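Local structure of uncharacterized protein 14 (Sulfolobus islandicus filamentous virus, 2H36) at residues 46-51 and 99-104. The protein is of unknown function but, like the related AcrID1, may act as an anti-CRISPR protein against the defence of its archaeal host. Sequence-based numbering, arbitrary orientation.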
loop_
_atom_site.group_PDB
_atom_site.type_symbol
_atom_site.label_atom_id
_atom_site.label_comp_id
_atom_site.label_asym_id
_atom_site.label_seq_id
_atom_site.Cartn_x
_atom_site.Cartn_y
_atom_site.Cartn_z
ATOM N N LEU A 46 9.749 -0.928 -2.185
ATOM C CA LEU A 46 8.747 -1.639 -2.945
ATOM C C LEU A 46 8.144 -0.708 -3.966
ATOM O O LEU A 46 7.343 0.152 -3.610
ATOM C CB LEU A 46 7.656 -2.147 -2.024
ATOM C CG LEU A 46 6.695 -3.092 -2.730
ATOM C CD1 LEU A 46 7.209 -4.505 -2.598
ATOM C CD2 LEU A 46 5.311 -2.981 -2.140
ATOM N N LYS A 47 8.548 -0.884 -5.227
ATOM C CA LYS A 47 8.103 -0.061 -6.370
ATOM C C LYS A 47 6.600 -0.240 -6.573
ATOM O O LYS A 47 6.052 -1.300 -6.293
ATOM C CB LYS A 47 8.896 -0.451 -7.615
ATOM C CG LYS A 47 8.788 0.486 -8.799
ATOM C CD LYS A 47 9.443 -0.189 -9.999
ATOM C CE LYS A 47 9.722 0.790 -11.125
ATOM N NZ LYS A 47 10.850 0.339 -12.003
ATOM N N VAL A 48 5.938 0.878 -6.949
ATOM C CA VAL A 48 4.497 0.816 -7.089
ATOM C C VAL A 48 4.014 2.009 -7.896
ATOM O O VAL A 48 4.635 3.057 -7.893
ATOM C CB VAL A 48 3.970 0.798 -5.608
ATOM C CG1 VAL A 48 3.140 2.038 -5.230
ATOM C CG2 VAL A 48 3.228 -0.485 -5.327
ATOM N N THR A 49 2.920 1.846 -8.619
ATOM C CA THR A 49 2.440 2.948 -9.446
ATOM C C THR A 49 1.508 3.793 -8.598
ATOM O O THR A 49 1.078 3.343 -7.534
ATOM C CB THR A 49 1.760 2.458 -10.735
ATOM O OG1 THR A 49 0.420 2.054 -10.450
ATOM C CG2 THR A 49 2.523 1.286 -11.299
ATOM N N GLU A 50 1.220 5.014 -9.049
ATOM C CA GLU A 50 0.360 5.931 -8.295
ATOM C C GLU A 50 -1.002 5.295 -8.002
ATOM O O GLU A 50 -1.492 5.350 -6.867
ATOM C CB GLU A 50 0.194 7.267 -9.031
ATOM C CG GLU A 50 1.426 8.175 -8.978
ATOM C CD GLU A 50 1.435 9.264 -10.069
ATOM O OE1 GLU A 50 1.201 8.948 -11.270
ATOM O OE2 GLU A 50 1.712 10.440 -9.728
ATOM N N GLU A 51 -1.593 4.664 -9.016
ATOM C CA GLU A 51 -2.904 4.056 -8.839
ATOM C C GLU A 51 -2.820 2.754 -8.043
ATOM O O GLU A 51 -3.735 2.444 -7.280
ATOM C CB GLU A 51 -3.718 4.027 -10.142
ATOM C CG GLU A 51 -3.306 3.009 -11.178
ATOM C CD GLU A 51 -4.436 2.795 -12.181
ATOM O OE1 GLU A 51 -5.558 2.479 -11.718
ATOM O OE2 GLU A 51 -4.219 2.945 -13.419
ATOM N N ILE A 99 6.021 5.131 -7.171
ATOM C CA ILE A 99 6.220 5.328 -5.746
ATOM C C ILE A 99 7.095 4.221 -5.169
ATOM O O ILE A 99 6.806 3.036 -5.330
ATOM C CB ILE A 99 4.857 5.423 -5.035
ATOM C CG1 ILE A 99 4.073 6.593 -5.632
ATOM C CG2 ILE A 99 5.029 5.544 -3.520
ATOM C CD1 ILE A 99 2.732 6.789 -5.041
ATOM N N TYR A 100 8.178 4.634 -4.515
ATOM C CA TYR A 100 9.158 3.717 -3.948
ATOM C C TYR A 100 9.032 3.753 -2.446
ATOM O O TYR A 100 9.606 4.638 -1.800
ATOM C CB TYR A 100 10.581 4.103 -4.371
ATOM C CG TYR A 100 10.816 4.002 -5.865
ATOM C CD1 TYR A 100 10.537 5.081 -6.703
ATOM C CD2 TYR A 100 11.301 2.825 -6.442
ATOM C CE1 TYR A 100 10.732 5.002 -8.071
ATOM C CE2 TYR A 100 11.502 2.732 -7.827
ATOM C CZ TYR A 100 11.213 3.832 -8.635
ATOM O OH TYR A 100 11.398 3.780 -10.000
ATOM N N ILE A 101 8.262 2.800 -1.908
ATOM C CA ILE A 101 8.010 2.683 -0.471
ATOM C C ILE A 101 9.218 2.115 0.253
ATOM O O ILE A 101 9.675 1.009 -0.048
ATOM C CB ILE A 101 6.809 1.756 -0.185
ATOM C CG1 ILE A 101 5.550 2.299 -0.864
ATOM C CG2 ILE A 101 6.602 1.572 1.332
ATOM C CD1 ILE A 101 4.482 1.253 -1.103
ATOM N N TYR A 102 9.722 2.868 1.221
ATOM C CA TYR A 102 10.786 2.374 2.078
ATOM C C TYR A 102 10.258 1.815 3.397
ATOM O O TYR A 102 10.914 0.981 4.023
ATOM C CB TYR A 102 11.817 3.456 2.324
ATOM C CG TYR A 102 12.699 3.708 1.133
ATOM C CD1 TYR A 102 12.300 4.580 0.105
ATOM C CD2 TYR A 102 13.939 3.079 1.022
ATOM C CE1 TYR A 102 13.117 4.813 -1.002
ATOM C CE2 TYR A 102 14.762 3.308 -0.077
ATOM C CZ TYR A 102 14.348 4.175 -1.082
ATOM O OH TYR A 102 15.176 4.396 -2.159
ATOM N N GLU A 103 9.062 2.239 3.800
ATOM C CA GLU A 103 8.529 1.839 5.094
ATOM C C GLU A 103 7.035 1.977 5.412
ATOM O O GLU A 103 6.441 3.048 5.238
ATOM C CB GLU A 103 9.134 2.729 6.194
ATOM C CG GLU A 103 8.752 2.319 7.607
ATOM C CD GLU A 103 9.552 3.049 8.683
ATOM O OE1 GLU A 103 10.738 3.402 8.446
ATOM O OE2 GLU A 103 8.988 3.247 9.790
ATOM N N VAL A 104 6.433 0.877 5.854
ATOM C CA VAL A 104 5.017 0.902 6.196
ATOM C C VAL A 104 4.854 0.597 7.677
ATOM O O VAL A 104 5.536 -0.274 8.240
ATOM C CB VAL A 104 4.157 -0.113 5.403
ATOM C CG1 VAL A 104 2.664 0.192 5.608
ATOM C CG2 VAL A 104 4.495 -0.097 3.923
#
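Ile99 meets Val48 and the first turn of helix 50-55. From Val48, methyl CG1 comes to 3.8 Å from CB of Ile99, the two side chains slanting past each other. In Ile99, CG1 sits beside the backbone N (chi1 -59°) and the chain then runs out straight, which carries CD1 across the strand end to Glu50, 4.1 Å from its CA. Next along the same face, the CB of Ile101 sits 4.4 Å from the CB of Leu46, while its CD1 reaches back to within 4.4 Å of Val48 CG1. These four apolar side chains lie on the face of the antiparallel sheet turned to helix 19-30, where Leu46 packs on Leu23 and Val48 on Ala20, and so belong to the helix-on-sheet packing.

The backbones run antiparallel, and Leu46 and Ile101 form a hydrogen-bonded pair. Leu46 N donates to Ile101 O at 2.9 Å, in the carbonyl plane and on a lone pair. The return bond is less regular, for Ile101 N stands above the carbonyl plane of Leu46 at 3.3 Å from its O. Farther along, Ile99 N points at Val48 O almost head-on, whereas the bond from Val48 N to Ile99 O is strongly bent and weak.

On the other face, Lys47 and Tyr100 point the same way side by side. The extended lysine chain follows the ring, with CG 3.7 Å from Tyr100 CE2 and CE near the hydroxyl.

At the helix start, Thr49 is the N-cap, its OG1 accepting a hydrogen bond from the backbone N of Glu52; Glu50 makes a salt bridge with Lys94. Strand 98-109 meanwhile bonds to strand 85-94 along its other edge, where Tyr102 and Glu103 form a classic beta bulge opposite Thr91. Beyond Ile101, strand 37-42 takes over from strand 45-49 as partner of strand 98-109, bonding at Tyr102 and Val104.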